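DNA double-strand break repair nuclease NurA (PDB 2YGK) processes the ends of linear double-stranded DNA as a manganese-dependent homodimeric nuclease, working with HerA in archaeal double-strand break repair. Local coordinates at residues 151-156 and 171-176; 155-160 and 178-183; 225-230 and 289-294. One frame throughout, in Å; residues are numbered along the deposited sequence.

Contact 1: 151-156 and 171-176; sequences DEELKL and ERKMRD
E153 and K173 mark the closest approach of the two helical backbones in 151-156 and 171-176, yet their CA atoms are still 9.4 Å apart. At that spacing only long side chains can bridge the gap, and just 65 Å² of surface is buried in total. Both residues send CB toward the opposite helix, and the two side chains cross at about a right angle. The meeting is one-sided: OE2 of E153 lies 3.7 Å from CD of K173 and 3.9 Å from its NZ. The oxygen thus lies nearer to CD, two bonds back from the ammonium nitrogen, than to NZ, and the ion pair is a long one, with attraction of charge rather than a directed bond. K173 reaches this point because its chain is fully extended beyond CG (chi2 to chi4 all within 4° of 180°). The other carboxylate oxygen, OE1 of E153, accepts a hydrogen bond from the backbone N of S150, next to the start of its own helix, in the manner of the glutamate half of a capping box. This second bond probably fixes the carboxylate's orientation more firmly than K173 does. Around the pair, E153 touches the loop residue I168, and D176 lies against Q148 and F149. On helix 171-193, M174 and R175 contact R107 and E106, so this helix touches both 151-159 and 104-123.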
loop_
_atom_site.group_PDB
_atom_site.type_symbol
_atom_site.label_atom_id
_atom_site.label_comp_id
_atom_site.label_asym_id
_atom_site.label_seq_id
_atom_site.Cartn_x
_atom_site.Cartn_y
_atom_site.Cartn_z
ATOM N N ASP A 151 -12.515 -30.345 4.716
ATOM C CA ASP A 151 -12.497 -30.684 6.135
ATOM C C ASP A 151 -11.119 -30.463 6.783
ATOM O O ASP A 151 -11.030 -29.992 7.917
ATOM C CB ASP A 151 -12.944 -32.138 6.345
ATOM C CG ASP A 151 -14.451 -32.311 6.240
ATOM O OD1 ASP A 151 -15.189 -31.563 6.921
ATOM O OD2 ASP A 151 -14.894 -33.204 5.480
ATOM N N GLU A 152 -10.055 -30.785 6.056
ATOM C CA GLU A 152 -8.696 -30.740 6.603
ATOM C C GLU A 152 -8.255 -29.310 6.911
ATOM O O GLU A 152 -7.575 -29.050 7.903
ATOM C CB GLU A 152 -7.718 -31.382 5.614
ATOM C CG GLU A 152 -8.049 -32.849 5.258
ATOM C CD GLU A 152 -7.433 -33.304 3.941
ATOM O OE1 GLU A 152 -6.199 -33.170 3.763
ATOM O OE2 GLU A 152 -8.194 -33.800 3.084
ATOM N N GLU A 153 -8.658 -28.389 6.047
ATOM C CA GLU A 153 -8.254 -27.000 6.153
ATOM C C GLU A 153 -8.971 -26.323 7.319
ATOM O O GLU A 153 -8.372 -25.521 8.035
ATOM C CB GLU A 153 -8.514 -26.273 4.826
ATOM C CG GLU A 153 -7.675 -26.828 3.671
ATOM C CD GLU A 153 -8.154 -26.399 2.295
ATOM O OE1 GLU A 153 -9.382 -26.274 2.092
ATOM O OE2 GLU A 153 -7.294 -26.207 1.402
ATOM N N LEU A 154 -10.243 -26.664 7.522
ATOM C CA LEU A 154 -11.004 -26.174 8.679
ATOM C C LEU A 154 -10.417 -26.646 10.013
ATOM O O LEU A 154 -10.571 -25.974 11.027
ATOM C CB LEU A 154 -12.475 -26.598 8.592
ATOM C CG LEU A 154 -13.315 -26.035 7.435
ATOM C CD1 LEU A 154 -14.642 -26.773 7.368
ATOM C CD2 LEU A 154 -13.551 -24.535 7.556
ATOM N N LYS A 155 -9.745 -27.791 10.016
ATOM C CA LYS A 155 -9.115 -28.301 11.238
ATOM C C LYS A 155 -7.902 -27.475 11.670
ATOM O O LYS A 155 -7.714 -27.230 12.866
ATOM C CB LYS A 155 -8.705 -29.777 11.070
ATOM C CG LYS A 155 -9.850 -30.762 11.185
ATOM C CD LYS A 155 -9.373 -32.180 10.924
ATOM C CE LYS A 155 -10.536 -33.130 10.665
ATOM N NZ LYS A 155 -10.100 -34.546 10.667
ATOM N N LEU A 156 -7.081 -27.078 10.696
ATOM C CA LEU A 156 -5.938 -26.180 10.915
ATOM C C LEU A 156 -6.347 -24.883 11.633
ATOM O O LEU A 156 -5.617 -24.367 12.482
ATOM C CB LEU A 156 -5.286 -25.840 9.566
ATOM C CG LEU A 156 -4.530 -26.986 8.829
ATOM C CD1 LEU A 156 -4.265 -26.558 7.354
ATOM C CD2 LEU A 156 -3.162 -27.222 9.492
ATOM N N GLU A 171 -2.665 -19.500 -3.215
ATOM C CA GLU A 171 -2.555 -18.162 -2.629
ATOM C C GLU A 171 -3.875 -17.637 -2.062
ATOM O O GLU A 171 -3.902 -17.099 -0.945
ATOM C CB GLU A 171 -2.041 -17.148 -3.660
ATOM C CG GLU A 171 -0.755 -17.548 -4.358
ATOM C CD GLU A 171 0.169 -16.370 -4.577
ATOM O OE1 GLU A 171 -0.327 -15.301 -5.015
ATOM O OE2 GLU A 171 1.384 -16.518 -4.300
ATOM N N ARG A 172 -4.954 -17.747 -2.842
ATOM C CA ARG A 172 -6.254 -17.205 -2.423
ATOM C C ARG A 172 -6.711 -17.918 -1.159
ATOM O O ARG A 172 -7.228 -17.289 -0.230
ATOM C CB ARG A 172 -7.319 -17.350 -3.518
ATOM C CG ARG A 172 -7.362 -16.201 -4.524
ATOM C CD ARG A 172 -8.596 -16.289 -5.433
ATOM N NE ARG A 172 -8.852 -17.654 -5.912
ATOM C CZ ARG A 172 -8.093 -18.317 -6.779
ATOM N NH1 ARG A 172 -7.002 -17.765 -7.295
ATOM N NH2 ARG A 172 -8.423 -19.549 -7.126
ATOM N N LYS A 173 -6.495 -19.235 -1.148
ATOM C CA LYS A 173 -6.779 -20.054 0.015
ATOM C C LYS A 173 -5.940 -19.682 1.229
ATOM O O LYS A 173 -6.446 -19.756 2.332
ATOM C CB LYS A 173 -6.616 -21.543 -0.302
ATOM C CG LYS A 173 -7.823 -22.127 -1.019
ATOM C CD LYS A 173 -7.687 -23.625 -1.232
ATOM C CE LYS A 173 -8.900 -24.151 -1.957
ATOM N NZ LYS A 173 -8.840 -25.617 -2.160
HETATM N N MSE A 174 -4.675 -19.295 1.053
HETATM C CA MSE A 174 -3.875 -18.888 2.215
HETATM C C MSE A 174 -4.399 -17.562 2.855
HETATM O O MSE A 174 -4.666 -17.494 4.061
HETATM C CB MSE A 174 -2.378 -18.784 1.922
HETATM C CG MSE A 174 -1.625 -18.469 3.222
HETATM SE SE MSE A 174 0.252 -18.165 3.148
HETATM C CE MSE A 174 0.771 -18.242 4.972
ATOM N N ARG A 175 -4.544 -16.522 2.041
ATOM C CA ARG A 175 -5.127 -15.296 2.524
ATOM C C ARG A 175 -6.426 -15.625 3.242
ATOM O O ARG A 175 -6.642 -15.154 4.345
ATOM C CB ARG A 175 -5.375 -14.301 1.399
ATOM C CG ARG A 175 -6.369 -13.177 1.765
ATOM C CD ARG A 175 -6.823 -12.406 0.541
ATOM N NE ARG A 175 -7.265 -13.333 -0.506
ATOM C CZ ARG A 175 -8.488 -13.393 -1.023
ATOM N NH1 ARG A 175 -9.438 -12.542 -0.645
ATOM N NH2 ARG A 175 -8.754 -14.306 -1.955
ATOM N N ASP A 176 -7.274 -16.439 2.620
ATOM C CA ASP A 176 -8.605 -16.725 3.161
ATOM C C ASP A 176 -8.557 -17.577 4.430
ATOM O O ASP A 176 -9.287 -17.302 5.381
ATOM C CB ASP A 176 -9.523 -17.348 2.099
ATOM C CG ASP A 176 -10.116 -16.305 1.153
ATOM O OD1 ASP A 176 -9.724 -15.116 1.228
ATOM O OD2 ASP A 176 -10.999 -16.665 0.350
#

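Contact 2: 155-160 and 178-183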
loop_
_atom_site.group_PDB
_atom_site.type_symbol
_atom_site.label_atom_id
_atom_site.label_comp_id
_atom_site.label_asym_id
_atom_site.label_seq_id
_atom_site.Cartn_x
_atom_site.Cartn_y
_atom_site.Cartn_z
ATOM N N LYS A 155 -9.745 -27.791 10.016
ATOM C CA LYS A 155 -9.115 -28.301 11.238
ATOM C C LYS A 155 -7.902 -27.475 11.670
ATOM O O LYS A 155 -7.714 -27.230 12.866
ATOM C CB LYS A 155 -8.705 -29.777 11.070
ATOM C CG LYS A 155 -9.850 -30.762 11.185
ATOM C CD LYS A 155 -9.373 -32.180 10.924
ATOM C CE LYS A 155 -10.536 -33.130 10.665
ATOM N NZ LYS A 155 -10.100 -34.546 10.667
ATOM N N LEU A 156 -7.081 -27.078 10.696
ATOM C CA LEU A 156 -5.938 -26.180 10.915
ATOM C C LEU A 156 -6.347 -24.883 11.633
ATOM O O LEU A 156 -5.617 -24.367 12.482
ATOM C CB LEU A 156 -5.286 -25.840 9.566
ATOM C CG LEU A 156 -4.530 -26.986 8.829
ATOM C CD1 LEU A 156 -4.265 -26.558 7.354
ATOM C CD2 LEU A 156 -3.162 -27.222 9.492
ATOM N N ILE A 157 -7.510 -24.366 11.253
ATOM C CA ILE A 157 -8.150 -23.269 11.951
ATOM C C ILE A 157 -8.320 -23.657 13.415
ATOM O O ILE A 157 -7.803 -22.976 14.305
ATOM C CB ILE A 157 -9.554 -22.942 11.342
ATOM C CG1 ILE A 157 -9.439 -22.459 9.889
ATOM C CG2 ILE A 157 -10.306 -21.920 12.181
ATOM C CD1 ILE A 157 -8.619 -21.214 9.704
ATOM N N ARG A 158 -9.022 -24.770 13.640
ATOM C CA ARG A 158 -9.396 -25.236 14.988
ATOM C C ARG A 158 -8.212 -25.533 15.907
ATOM O O ARG A 158 -8.325 -25.419 17.151
ATOM C CB ARG A 158 -10.302 -26.483 14.906
ATOM C CG ARG A 158 -11.758 -26.196 14.502
ATOM C CD ARG A 158 -12.547 -27.475 14.156
ATOM N NE ARG A 158 -13.493 -27.245 13.058
ATOM C CZ ARG A 158 -14.239 -28.182 12.472
ATOM N NH1 ARG A 158 -14.191 -29.450 12.875
ATOM N NH2 ARG A 158 -15.054 -27.838 11.478
ATOM N N ASN A 159 -7.086 -25.915 15.303
ATOM C CA ASN A 159 -5.911 -26.290 16.074
ATOM C C ASN A 159 -4.869 -25.194 16.133
ATOM O O ASN A 159 -3.848 -25.350 16.796
ATOM C CB ASN A 159 -5.309 -27.556 15.489
ATOM C CG ASN A 159 -6.340 -28.639 15.305
ATOM O OD1 ASN A 159 -7.180 -28.856 16.178
ATOM N ND2 ASN A 159 -6.299 -29.313 14.166
ATOM N N VAL A 160 -5.136 -24.095 15.427
ATOM C CA VAL A 160 -4.297 -22.901 15.465
ATOM C C VAL A 160 -2.906 -23.221 14.954
ATOM O O VAL A 160 -1.910 -22.947 15.609
ATOM C CB VAL A 160 -4.227 -22.288 16.895
ATOM C CG1 VAL A 160 -3.422 -20.992 16.878
ATOM C CG2 VAL A 160 -5.641 -22.055 17.461
ATOM N N LEU A 178 -6.062 -17.486 6.531
ATOM C CA LEU A 178 -5.557 -16.570 7.567
ATOM C C LEU A 178 -6.654 -15.641 8.082
ATOM O O LEU A 178 -6.718 -15.371 9.257
ATOM C CB LEU A 178 -4.352 -15.778 7.074
ATOM C CG LEU A 178 -3.034 -16.562 7.040
ATOM C CD1 LEU A 178 -1.952 -15.923 6.120
ATOM C CD2 LEU A 178 -2.513 -16.744 8.438
HETATM N N MSE A 179 -7.521 -15.173 7.193
HETATM C CA MSE A 179 -8.658 -14.362 7.593
HETATM C C MSE A 179 -9.525 -15.126 8.589
HETATM O O MSE A 179 -9.867 -14.606 9.654
HETATM C CB MSE A 179 -9.484 -13.972 6.372
HETATM C CG MSE A 179 -8.817 -12.922 5.524
HETATM SE SE MSE A 179 -9.851 -12.456 3.967
HETATM C CE MSE A 179 -11.326 -11.538 4.874
ATOM N N LEU A 180 -9.868 -16.364 8.242
ATOM C CA LEU A 180 -10.641 -17.225 9.139
ATOM C C LEU A 180 -9.975 -17.374 10.507
ATOM O O LEU A 180 -10.612 -17.161 11.540
ATOM C CB LEU A 180 -10.858 -18.612 8.530
ATOM C CG LEU A 180 -12.245 -18.920 7.958
ATOM C CD1 LEU A 180 -12.320 -20.390 7.567
ATOM C CD2 LEU A 180 -13.368 -18.599 8.948
ATOM N N LEU A 181 -8.687 -17.710 10.501
ATOM C CA LEU A 181 -7.922 -17.843 11.747
ATOM C C LEU A 181 -8.089 -16.627 12.665
ATOM O O LEU A 181 -8.363 -16.756 13.863
ATOM C CB LEU A 181 -6.432 -18.058 11.453
ATOM C CG LEU A 181 -5.590 -18.367 12.695
ATOM C CD1 LEU A 181 -6.206 -19.521 13.490
ATOM C CD2 LEU A 181 -4.143 -18.651 12.344
ATOM N N ASN A 182 -7.923 -15.441 12.105
ATOM C CA ASN A 182 -8.142 -14.240 12.896
ATOM C C ASN A 182 -9.564 -14.157 13.486
ATOM O O ASN A 182 -9.728 -13.840 14.663
ATOM C CB ASN A 182 -7.840 -13.019 12.069
ATOM C CG ASN A 182 -6.413 -12.973 11.628
ATOM O OD1 ASN A 182 -5.569 -13.659 12.178
ATOM N ND2 ASN A 182 -6.128 -12.150 10.638
ATOM N N GLN A 183 -10.582 -14.468 12.691
ATOM C CA GLN A 183 -11.970 -14.419 13.175
ATOM C C GLN A 183 -12.189 -15.396 14.331
ATOM O O GLN A 183 -12.852 -15.069 15.313
ATOM C CB GLN A 183 -12.974 -14.684 12.040
ATOM C CG GLN A 183 -13.100 -13.525 11.043
ATOM C CD GLN A 183 -14.116 -13.746 9.915
ATOM O OE1 GLN A 183 -14.612 -14.856 9.682
ATOM N NE2 GLN A 183 -14.422 -12.669 9.204
#
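I157 and L181 bring the helices 151-159 and 171-193 within 5.4 Å of each other, measured between their CA atoms, and the interaction across them is apolar. The main contact belongs to one methyl: CD1 of I157 lies 3.6 Å from CB of L180 and 4.2 Å from CB of L181. The same methyl comes to 3.6 Å from the backbone N of L181, so it presses on the helix backbone itself. With CG1 beside its own backbone N (chi1 -64°), I157 turns this branch to the partner helix and meets L180 at about a right angle. I157 also touches L177 and F184; the four partners follow the i, i+3, i+4, i+7 spacing of knobs-into-holes packing. L181 answers with CD1, which sits 3.9 Å from O of I157 and 4.4 Å from CA of V160, while its side chain also meets L162 and I165 of helix 162-166.

The backbone hydrogen bonds stay within each helix. V160 N bonds to I157 O at 3.1 Å, and V160, with a positive phi of 62°, closes helix 151-159 in a Schellman motif. V160 also touches F184. With I157, L180 and L181 all buried, and 213 Å² covered between the segments, cohesion here probably rests on shape and exclusion of water rather than on directed bonds or charge.

Contact 3: 225-230 and 289-294; sequences EKRGFS and RLSGVS
R227 points its guanidinium edge-on at the hydroxyl of S291. NH2 of R227 donates to OG of S291 over 2.9 Å with an N-H...O angle of 171°, and the oxygen lies only 3° from the guanidinium plane, so the bond is both straight and coplanar. NE of R227 is 3.5 Å from the same OG, which shows that the hydroxyl faces the NE/NH2 edge. The arginine gets there by full extension: CG is anti to the backbone N (chi1 172°) and the chain runs straight to NE, spanning a CA-to-CA separation of 10.3 Å between R227 and S291. OG of S291 also hydrogen-bonds to O of M287, one turn back in its own helix, and this second bond is likely to orient the hydroxyl to receive the arginine.

The guanidinium has further partners: NH2 forms a salt bridge with D288, NE bonds to O of L263, and NH1 to O of Y42 and, weakly, to O of I44. Shortening R227 to an alanine would probably cost S291 OG its in-plane donor, D288 its salt bridge and the carbonyls of L263 and Y42 the arginine N-H groups, weakening the tie to the helix.

Beyond S291 the chain makes a type I turn to S294, whose OG bonds to O of L290 at 2.6 Å; V293 N reaches this oxygen from the opposite face of the carbonyl. Meanwhile F229 packs on V283, K284 and M287. Together these contacts lay helix 280-291 against strand 228-236, with a buried arginine just ahead of the strand tied to the helix end, an alpha/beta layering consistent with the RNase H clan to which the NurA domain belongs.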
loop_
_atom_site.group_PDB
_atom_site.type_symbol
_atom_site.label_atom_id
_atom_site.label_comp_id
_atom_site.label_asym_id
_atom_site.label_seq_id
_atom_site.Cartn_x
_atom_site.Cartn_y
_atom_site.Cartn_z
ATOM N N GLU A 225 -11.439 20.528 22.971
ATOM C CA GLU A 225 -10.070 20.582 23.481
ATOM C C GLU A 225 -9.893 19.736 24.715
ATOM O O GLU A 225 -8.845 19.118 24.878
ATOM C CB GLU A 225 -9.644 22.028 23.803
ATOM C CG GLU A 225 -8.093 22.266 23.977
ATOM C CD GLU A 225 -7.595 22.374 25.455
ATOM O OE1 GLU A 225 -8.119 23.217 26.217
ATOM O OE2 GLU A 225 -6.651 21.636 25.850
ATOM N N LYS A 226 -10.906 19.724 25.582
ATOM C CA LYS A 226 -10.745 19.216 26.938
ATOM C C LYS A 226 -10.874 17.690 27.018
ATOM O O LYS A 226 -11.546 17.037 26.198
ATOM C CB LYS A 226 -11.738 19.877 27.885
ATOM C CG LYS A 226 -11.413 21.327 28.260
ATOM C CD LYS A 226 -10.609 21.358 29.539
ATOM C CE LYS A 226 -9.979 22.724 29.854
ATOM N NZ LYS A 226 -9.569 22.811 31.339
ATOM N N ARG A 227 -10.204 17.117 28.015
ATOM C CA ARG A 227 -10.325 15.688 28.305
ATOM C C ARG A 227 -11.799 15.259 28.427
ATOM O O ARG A 227 -12.588 15.921 29.083
ATOM C CB ARG A 227 -9.573 15.380 29.594
ATOM C CG ARG A 227 -9.745 13.968 30.143
ATOM C CD ARG A 227 -9.009 13.849 31.495
ATOM N NE ARG A 227 -8.755 12.468 31.926
ATOM C CZ ARG A 227 -9.469 11.807 32.842
ATOM N NH1 ARG A 227 -10.538 12.356 33.408
ATOM N NH2 ARG A 227 -9.126 10.568 33.188
ATOM N N GLY A 228 -12.156 14.155 27.789
ATOM C CA GLY A 228 -13.528 13.703 27.798
ATOM C C GLY A 228 -13.879 12.487 26.947
ATOM O O GLY A 228 -13.047 11.672 26.614
ATOM N N PHE A 229 -15.160 12.361 26.636
ATOM C CA PHE A 229 -15.675 11.209 25.946
ATOM C C PHE A 229 -16.910 11.538 25.186
ATOM O O PHE A 229 -17.598 12.484 25.477
ATOM C CB PHE A 229 -15.951 10.072 26.916
ATOM C CG PHE A 229 -17.001 10.368 27.904
ATOM C CD1 PHE A 229 -16.698 11.069 29.074
ATOM C CD2 PHE A 229 -18.302 9.952 27.695
ATOM C CE1 PHE A 229 -17.698 11.350 30.024
ATOM C CE2 PHE A 229 -19.306 10.231 28.631
ATOM C CZ PHE A 229 -19.004 10.924 29.792
ATOM N N SER A 230 -17.188 10.756 24.167
ATOM C CA SER A 230 -18.303 11.066 23.290
ATOM C C SER A 230 -19.533 10.302 23.684
ATOM O O SER A 230 -19.465 9.333 24.428
ATOM C CB SER A 230 -17.948 10.616 21.888
ATOM O OG SER A 230 -17.965 9.203 21.810
ATOM N N ARG A 289 -8.539 4.954 34.773
ATOM C CA ARG A 289 -7.541 3.880 34.776
ATOM C C ARG A 289 -6.534 3.939 33.617
ATOM O O ARG A 289 -5.333 3.732 33.816
ATOM C CB ARG A 289 -8.261 2.525 34.789
ATOM C CG ARG A 289 -9.062 2.289 36.051
ATOM C CD ARG A 289 -10.125 1.278 35.814
ATOM N NE ARG A 289 -10.784 0.857 37.053
ATOM C CZ ARG A 289 -11.863 0.074 37.108
ATOM N NH1 ARG A 289 -12.457 -0.372 36.005
ATOM N NH2 ARG A 289 -12.371 -0.257 38.280
ATOM N N LEU A 290 -7.005 4.207 32.408
ATOM C CA LEU A 290 -6.067 4.400 31.287
ATOM C C LEU A 290 -5.152 5.608 31.484
ATOM O O LEU A 290 -3.975 5.546 31.110
ATOM C CB LEU A 290 -6.780 4.605 29.976
ATOM C CG LEU A 290 -7.406 3.380 29.364
ATOM C CD1 LEU A 290 -8.373 3.816 28.279
ATOM C CD2 LEU A 290 -6.275 2.475 28.872
ATOM N N SER A 291 -5.689 6.698 32.042
ATOM C CA SER A 291 -4.891 7.894 32.280
ATOM C C SER A 291 -3.660 7.574 33.154
ATOM O O SER A 291 -2.607 8.183 33.008
ATOM C CB SER A 291 -5.746 9.035 32.887
ATOM O OG SER A 291 -6.717 9.586 31.962
ATOM N N GLY A 292 -3.769 6.599 34.039
ATOM C CA GLY A 292 -2.669 6.265 34.932
ATOM C C GLY A 292 -1.530 5.496 34.299
ATOM O O GLY A 292 -0.502 5.291 34.933
ATOM N N VAL A 293 -1.681 5.053 33.057
ATOM C CA VAL A 293 -0.575 4.417 32.354
ATOM C C VAL A 293 -0.338 5.099 31.010
ATOM O O VAL A 293 0.310 4.529 30.129
ATOM C CB VAL A 293 -0.851 2.933 32.136
ATOM C CG1 VAL A 293 -1.149 2.286 33.477
ATOM C CG2 VAL A 293 -2.017 2.747 31.173
ATOM N N SER A 294 -0.848 6.320 30.882
ATOM C CA SER A 294 -0.842 7.066 29.650
ATOM C C SER A 294 0.161 8.175 29.719
ATOM O O SER A 294 0.406 8.769 30.775
ATOM C CB SER A 294 -2.203 7.698 29.386
ATOM O OG SER A 294 -3.140 6.715 28.984
#

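Contacts 1 and 2 join the same two helices, 151-159 and 171-193, and share K155 and L156; their centres are 8 Å apart. Their chemistry follows depth. Contact 1 is a surface meeting of charged chains across widely spaced backbones, whereas contact 2 is buried, aliphatic and closely packed, so the helices draw together from the first to the second. Contact 3 lies on the opposite side of the chain's centre, its centre 42 Å from contact 1 and 36 Å from contact 2. It ties the residue just before a strand to the end of a helix, is partly buried, and alone of the three relies on a directed hydrogen bond between its segments.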